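High-affinity zinc uptake system protein znuA (Streptococcus suis, PDB 3MFQ) binds zinc between its two lobes and probably delivers captured metal ions to a membrane transporter, as the solute-binding component of an uptake system. Local coordinates at residues T12-N17 against I34-D39; E219-P224 against F252-A257. All coordinates share one frame; numbering follows the deposited sequence.

Contact 1: residues T12-N17 against I34-D39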
loop_
_atom_site.group_PDB
_atom_site.type_symbol
_atom_site.label_atom_id
_atom_site.label_comp_id
_atom_site.label_asym_id
_atom_site.label_seq_id
_atom_site.Cartn_x
_atom_site.Cartn_y
_atom_site.Cartn_z
ATOM N N THR A 12 -7.034 0.391 -11.217
ATOM C CA THR A 12 -6.132 -0.747 -11.086
ATOM C C THR A 12 -6.316 -1.510 -9.781
ATOM O O THR A 12 -6.578 -2.711 -9.791
ATOM C CB THR A 12 -4.653 -0.326 -11.244
ATOM O OG1 THR A 12 -4.389 0.822 -10.429
ATOM C CG2 THR A 12 -4.358 0.019 -12.695
ATOM N N THR A 13 -6.189 -0.815 -8.658
ATOM C CA THR A 13 -6.216 -1.481 -7.362
ATOM C C THR A 13 -7.402 -1.062 -6.510
ATOM O O THR A 13 -8.035 -0.038 -6.763
ATOM C CB THR A 13 -4.945 -1.191 -6.567
ATOM O OG1 THR A 13 -5.060 0.096 -5.950
ATOM C CG2 THR A 13 -3.730 -1.216 -7.481
ATOM N N SER A 14 -7.685 -1.861 -5.488
ATOM C CA SER A 14 -8.760 -1.567 -4.556
ATOM C C SER A 14 -8.542 -0.222 -3.877
ATOM O O SER A 14 -9.493 0.410 -3.418
ATOM C CB SER A 14 -8.858 -2.669 -3.505
ATOM O OG SER A 14 -7.605 -2.869 -2.876
ATOM N N PHE A 15 -7.287 0.209 -3.804
ATOM C CA PHE A 15 -6.972 1.513 -3.236
ATOM C C PHE A 15 -7.736 2.575 -3.986
ATOM O O PHE A 15 -8.519 3.328 -3.413
ATOM C CB PHE A 15 -5.485 1.821 -3.368
ATOM C CG PHE A 15 -4.618 0.975 -2.508
ATOM C CD1 PHE A 15 -4.466 1.264 -1.167
ATOM C CD2 PHE A 15 -3.948 -0.109 -3.039
ATOM C CE1 PHE A 15 -3.664 0.484 -0.371
ATOM C CE2 PHE A 15 -3.144 -0.894 -2.249
ATOM C CZ PHE A 15 -3.002 -0.599 -0.913
ATOM N N LEU A 16 -7.488 2.632 -5.284
ATOM C CA LEU A 16 -8.115 3.628 -6.121
ATOM C C LEU A 16 -9.624 3.421 -6.096
ATOM O O LEU A 16 -10.381 4.384 -5.947
ATOM C CB LEU A 16 -7.534 3.561 -7.533
ATOM C CG LEU A 16 -6.001 3.578 -7.494
ATOM C CD1 LEU A 16 -5.405 3.650 -8.888
ATOM C CD2 LEU A 16 -5.495 4.728 -6.631
ATOM N N ASN A 17 -10.055 2.162 -6.198
ATOM C CA ASN A 17 -11.478 1.830 -6.104
ATOM C C ASN A 17 -12.186 2.550 -4.956
ATOM O O ASN A 17 -13.303 3.036 -5.115
ATOM C CB ASN A 17 -11.687 0.320 -5.964
ATOM C CG ASN A 17 -13.148 -0.077 -6.111
ATOM O OD1 ASN A 17 -13.787 0.251 -7.111
ATOM N ND2 ASN A 17 -13.683 -0.780 -5.117
ATOM N N ILE A 34 -7.539 -5.071 -10.814
ATOM C CA ILE A 34 -6.892 -5.987 -9.885
ATOM C C ILE A 34 -7.753 -6.196 -8.642
ATOM O O ILE A 34 -7.906 -5.286 -7.826
ATOM C CB ILE A 34 -5.501 -5.469 -9.471
ATOM C CG1 ILE A 34 -4.685 -5.095 -10.712
ATOM C CG2 ILE A 34 -4.775 -6.503 -8.628
ATOM C CD1 ILE A 34 -3.306 -4.567 -10.405
ATOM N N PRO A 35 -8.324 -7.399 -8.500
ATOM C CA PRO A 35 -9.207 -7.743 -7.380
ATOM C C PRO A 35 -8.494 -7.640 -6.038
ATOM O O PRO A 35 -7.341 -8.055 -5.923
ATOM C CB PRO A 35 -9.575 -9.203 -7.660
ATOM C CG PRO A 35 -9.347 -9.384 -9.120
ATOM C CD PRO A 35 -8.171 -8.520 -9.442
ATOM N N ALA A 36 -9.177 -7.092 -5.039
ATOM C CA ALA A 36 -8.618 -6.998 -3.698
ATOM C C ALA A 36 -8.081 -8.352 -3.264
ATOM O O ALA A 36 -8.736 -9.376 -3.449
ATOM C CB ALA A 36 -9.673 -6.513 -2.720
ATOM N N GLY A 37 -6.882 -8.356 -2.697
ATOM C CA GLY A 37 -6.263 -9.588 -2.251
ATOM C C GLY A 37 -5.207 -10.078 -3.217
ATOM O O GLY A 37 -4.416 -10.958 -2.882
ATOM N N GLU A 38 -5.196 -9.512 -4.421
ATOM C CA GLU A 38 -4.187 -9.859 -5.415
ATOM C C GLU A 38 -3.012 -8.882 -5.377
ATOM O O GLU A 38 -3.083 -7.833 -4.737
ATOM C CB GLU A 38 -4.795 -9.924 -6.817
ATOM C CG GLU A 38 -5.863 -10.996 -6.977
ATOM C CD GLU A 38 -6.232 -11.250 -8.427
ATOM O OE1 GLU A 38 -5.348 -11.124 -9.302
ATOM O OE2 GLU A 38 -7.405 -11.589 -8.693
ATOM N N ASP A 39 -1.933 -9.234 -6.069
ATOM C CA ASP A 39 -0.703 -8.456 -6.015
ATOM C C ASP A 39 -0.404 -7.758 -7.337
ATOM O O ASP A 39 -0.059 -8.405 -8.322
ATOM C CB ASP A 39 0.465 -9.364 -5.632
ATOM C CG ASP A 39 1.765 -8.609 -5.477
ATOM O OD1 ASP A 39 1.805 -7.405 -5.810
ATOM O OD2 ASP A 39 2.750 -9.222 -5.018
HETATM O O HOH W 1 -6.848 -4.590 -5.019
#
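I34 sets CB and CG1 of its side chain against the oxygen end of the T12 carbonyl. With CG1 beside its own backbone N (chi1 -50°), the isoleucine keeps this branch close to the oxygen that its amide also engages. That amide makes the one direct hydrogen bond between the segments, I34 N to T12 O at 2.7 Å. Past it the two chains separate, and a water fills the step, accepting from S14 N at 2.9 Å and donating to I34 O at 3.1 Å. The water thus does for S14 N, at the start of the helix, what a direct backbone bond does one step earlier. Farther along, the methyl of A36 rests against CB of S14, 4.0 Å away, as the second segment enters the type II turn from P35 to E38. The hydroxyl of S14 is turned to another loop, where L256 N is its partner, while T12 OG1 bonds to E67. T13 stands at the N-cap of helix 14-24, its OG1 perhaps accepting a weak bond from F15 N, though the place of that oxygen is doubtful. The start of helix 14-24 and the loop 34-39 follow the neighbouring parallel strands 8-11 and 29-32, an arrangement typical of the C-terminal edge of an alpha/beta sheet, here in a lobe of a metal-binding protein.

Contact 2: residues E219-P224 against F252-A257. With ZN (zinc ion), chain D.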
loop_
_atom_site.group_PDB
_atom_site.type_symbol
_atom_site.label_atom_id
_atom_site.label_comp_id
_atom_site.label_asym_id
_atom_site.label_seq_id
_atom_site.Cartn_x
_atom_site.Cartn_y
_atom_site.Cartn_z
ATOM N N GLU A 219 1.406 -10.386 5.837
ATOM C CA GLU A 219 0.565 -9.590 4.950
ATOM C C GLU A 219 -0.338 -10.473 4.094
ATOM O O GLU A 219 -0.027 -11.637 3.840
ATOM C CB GLU A 219 1.423 -8.692 4.061
ATOM C CG GLU A 219 2.278 -9.456 3.073
ATOM C CD GLU A 219 3.323 -8.586 2.412
ATOM O OE1 GLU A 219 3.383 -7.383 2.737
ATOM O OE2 GLU A 219 4.085 -9.106 1.572
ATOM N N SER A 220 -1.452 -9.901 3.644
ATOM C CA SER A 220 -2.490 -10.649 2.940
ATOM C C SER A 220 -2.142 -11.002 1.494
ATOM O O SER A 220 -2.730 -11.919 0.921
ATOM C CB SER A 220 -3.808 -9.869 2.968
ATOM O OG SER A 220 -3.685 -8.640 2.271
ATOM N N THR A 221 -1.195 -10.280 0.905
ATOM C CA THR A 221 -0.876 -10.468 -0.508
ATOM C C THR A 221 0.240 -11.479 -0.787
ATOM O O THR A 221 0.426 -11.892 -1.931
ATOM C CB THR A 221 -0.556 -9.129 -1.208
ATOM O OG1 THR A 221 0.136 -8.265 -0.299
ATOM C CG2 THR A 221 -1.835 -8.448 -1.664
ATOM N N THR A 222 0.976 -11.883 0.244
ATOM C CA THR A 222 2.038 -12.877 0.060
ATOM C C THR A 222 1.870 -14.095 0.966
ATOM O O THR A 222 1.133 -14.055 1.950
ATOM C CB THR A 222 3.449 -12.279 0.276
ATOM O OG1 THR A 222 3.558 -11.754 1.604
ATOM C CG2 THR A 222 3.724 -11.171 -0.728
ATOM N N ASN A 223 2.564 -15.178 0.625
ATOM C CA ASN A 223 2.490 -16.420 1.387
ATOM C C ASN A 223 3.175 -16.316 2.745
ATOM O O ASN A 223 4.394 -16.179 2.823
ATOM C CB ASN A 223 3.099 -17.575 0.591
ATOM C CG ASN A 223 2.377 -17.824 -0.715
ATOM O OD1 ASN A 223 1.163 -17.644 -0.811
ATOM N ND2 ASN A 223 3.123 -18.243 -1.733
ATOM N N PRO A 224 2.382 -16.393 3.825
ATOM C CA PRO A 224 2.852 -16.271 5.211
ATOM C C PRO A 224 3.914 -17.305 5.582
ATOM O O PRO A 224 4.562 -17.168 6.620
ATOM C CB PRO A 224 1.580 -16.510 6.032
ATOM C CG PRO A 224 0.465 -16.140 5.117
ATOM C CD PRO A 224 0.919 -16.548 3.752
ATOM N N PHE A 252 -2.158 -5.046 5.523
ATOM C CA PHE A 252 -2.411 -4.810 4.112
ATOM C C PHE A 252 -1.318 -3.908 3.566
ATOM O O PHE A 252 -1.139 -2.787 4.040
ATOM C CB PHE A 252 -3.774 -4.155 3.905
ATOM C CG PHE A 252 -4.904 -4.882 4.568
ATOM C CD1 PHE A 252 -5.416 -6.045 4.020
ATOM C CD2 PHE A 252 -5.468 -4.393 5.734
ATOM C CE1 PHE A 252 -6.461 -6.712 4.627
ATOM C CE2 PHE A 252 -6.513 -5.054 6.345
ATOM C CZ PHE A 252 -7.010 -6.216 5.792
ATOM N N SER A 253 -0.579 -4.399 2.579
ATOM C CA SER A 253 0.478 -3.607 1.970
ATOM C C SER A 253 0.112 -3.230 0.543
ATOM O O SER A 253 0.114 -2.055 0.183
ATOM C CB SER A 253 1.802 -4.369 1.984
ATOM O OG SER A 253 1.791 -5.423 1.037
ATOM N N ASP A 254 -0.211 -4.236 -0.261
ATOM C CA ASP A 254 -0.446 -4.028 -1.681
ATOM C C ASP A 254 -1.911 -4.167 -2.062
ATOM O O ASP A 254 -2.233 -4.359 -3.232
ATOM C CB ASP A 254 0.397 -5.003 -2.503
ATOM C CG ASP A 254 1.882 -4.762 -2.340
ATOM O OD1 ASP A 254 2.261 -3.647 -1.926
ATOM O OD2 ASP A 254 2.671 -5.686 -2.629
ATOM N N SER A 255 -2.798 -4.065 -1.080
ATOM C CA SER A 255 -4.222 -4.188 -1.349
ATOM C C SER A 255 -5.075 -3.883 -0.131
ATOM O O SER A 255 -4.652 -4.088 1.003
ATOM C CB SER A 255 -4.550 -5.598 -1.847
ATOM O OG SER A 255 -5.946 -5.759 -2.038
ATOM N N LEU A 256 -6.282 -3.386 -0.381
ATOM C CA LEU A 256 -7.292 -3.256 0.656
ATOM C C LEU A 256 -7.921 -4.618 0.897
ATOM O O LEU A 256 -7.480 -5.621 0.337
ATOM C CB LEU A 256 -8.373 -2.268 0.225
ATOM C CG LEU A 256 -8.173 -0.801 0.604
ATOM C CD1 LEU A 256 -6.703 -0.429 0.593
ATOM C CD2 LEU A 256 -8.975 0.102 -0.320
ATOM N N ALA A 257 -8.957 -4.650 1.727
ATOM C CA ALA A 257 -9.697 -5.883 1.967
ATOM C C ALA A 257 -10.917 -5.949 1.054
ATOM O O ALA A 257 -11.433 -4.915 0.628
ATOM C CB ALA A 257 -10.113 -5.979 3.425
HETATM ZN ZN ZN D . 4.536 -4.283 -2.333
HETATM O O HOH W 2 -6.057 -7.809 1.081
HETATM O O HOH W 3 2.264 -7.971 -1.579
#
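D254 holds the zinc ion with both carboxylate oxygens, OD1 and OD2 each 2.4 Å from the metal, and H41, H104 and H170 complete the site. OD2 also accepts from a water, which lies 2.5 Å from T221 OG1 and so ties the first-shell aspartate to the facing loop. T221 crosses the D254 side chain at about a right angle: its OG1 lies 3.9 Å from D254 CB, and its methyl CG2 packs at the same distance on CB of S255. Next to this pair S253 donates its hydroxyl to E219, OG to OE1 at 3.0 Å, coming from above the carboxylate plane, 63° out of it. The other oxygen of E219 takes the T222 hydroxyl on its anti lone pair, OG1 to OE2 at 2.7 Å, and is also hydrogen-bonded to ND1 of H170. The carboxylate is therefore gripped by two hydroxyls and a ligand imidazole, which fixes its rotation. At the outer end S220 OG approaches the F252 ring obliquely, 3.6 Å from CD1, and shares a water with L256 O. The F252 ring also meets H272 of helix 266-281. The zinc thus has a carboxylate in its first shell and another behind H170; the second probably orients that imidazole and makes it a stronger donor to the metal, while the cation and the hydroxyls would ease the nearness of two negative groups.

How the contacts relate
Contact 1 closes before contact 2 opens along the chain, yet their centres are only 11 Å apart, near the middle of the molecule. Contact 1 joins the start of helix 14-24, after strand 8-11, to the loop after strand 29-32 of the same four-stranded parallel sheet; contact 2 joins loops after strands 215-217 and 242-244. They meet directly: G37 N lies 2.8 Å from S255 OG, a probable hydrogen bond, while F15 packs on L256 and E38 O on CG2 of T221. Loop 252-257 thus carries zinc ligand D254 and leans on contact 1, whose loop 34-39 runs on to ligand H41. Together they link the two lobes around the metal, consistent with a cleft-type binding protein.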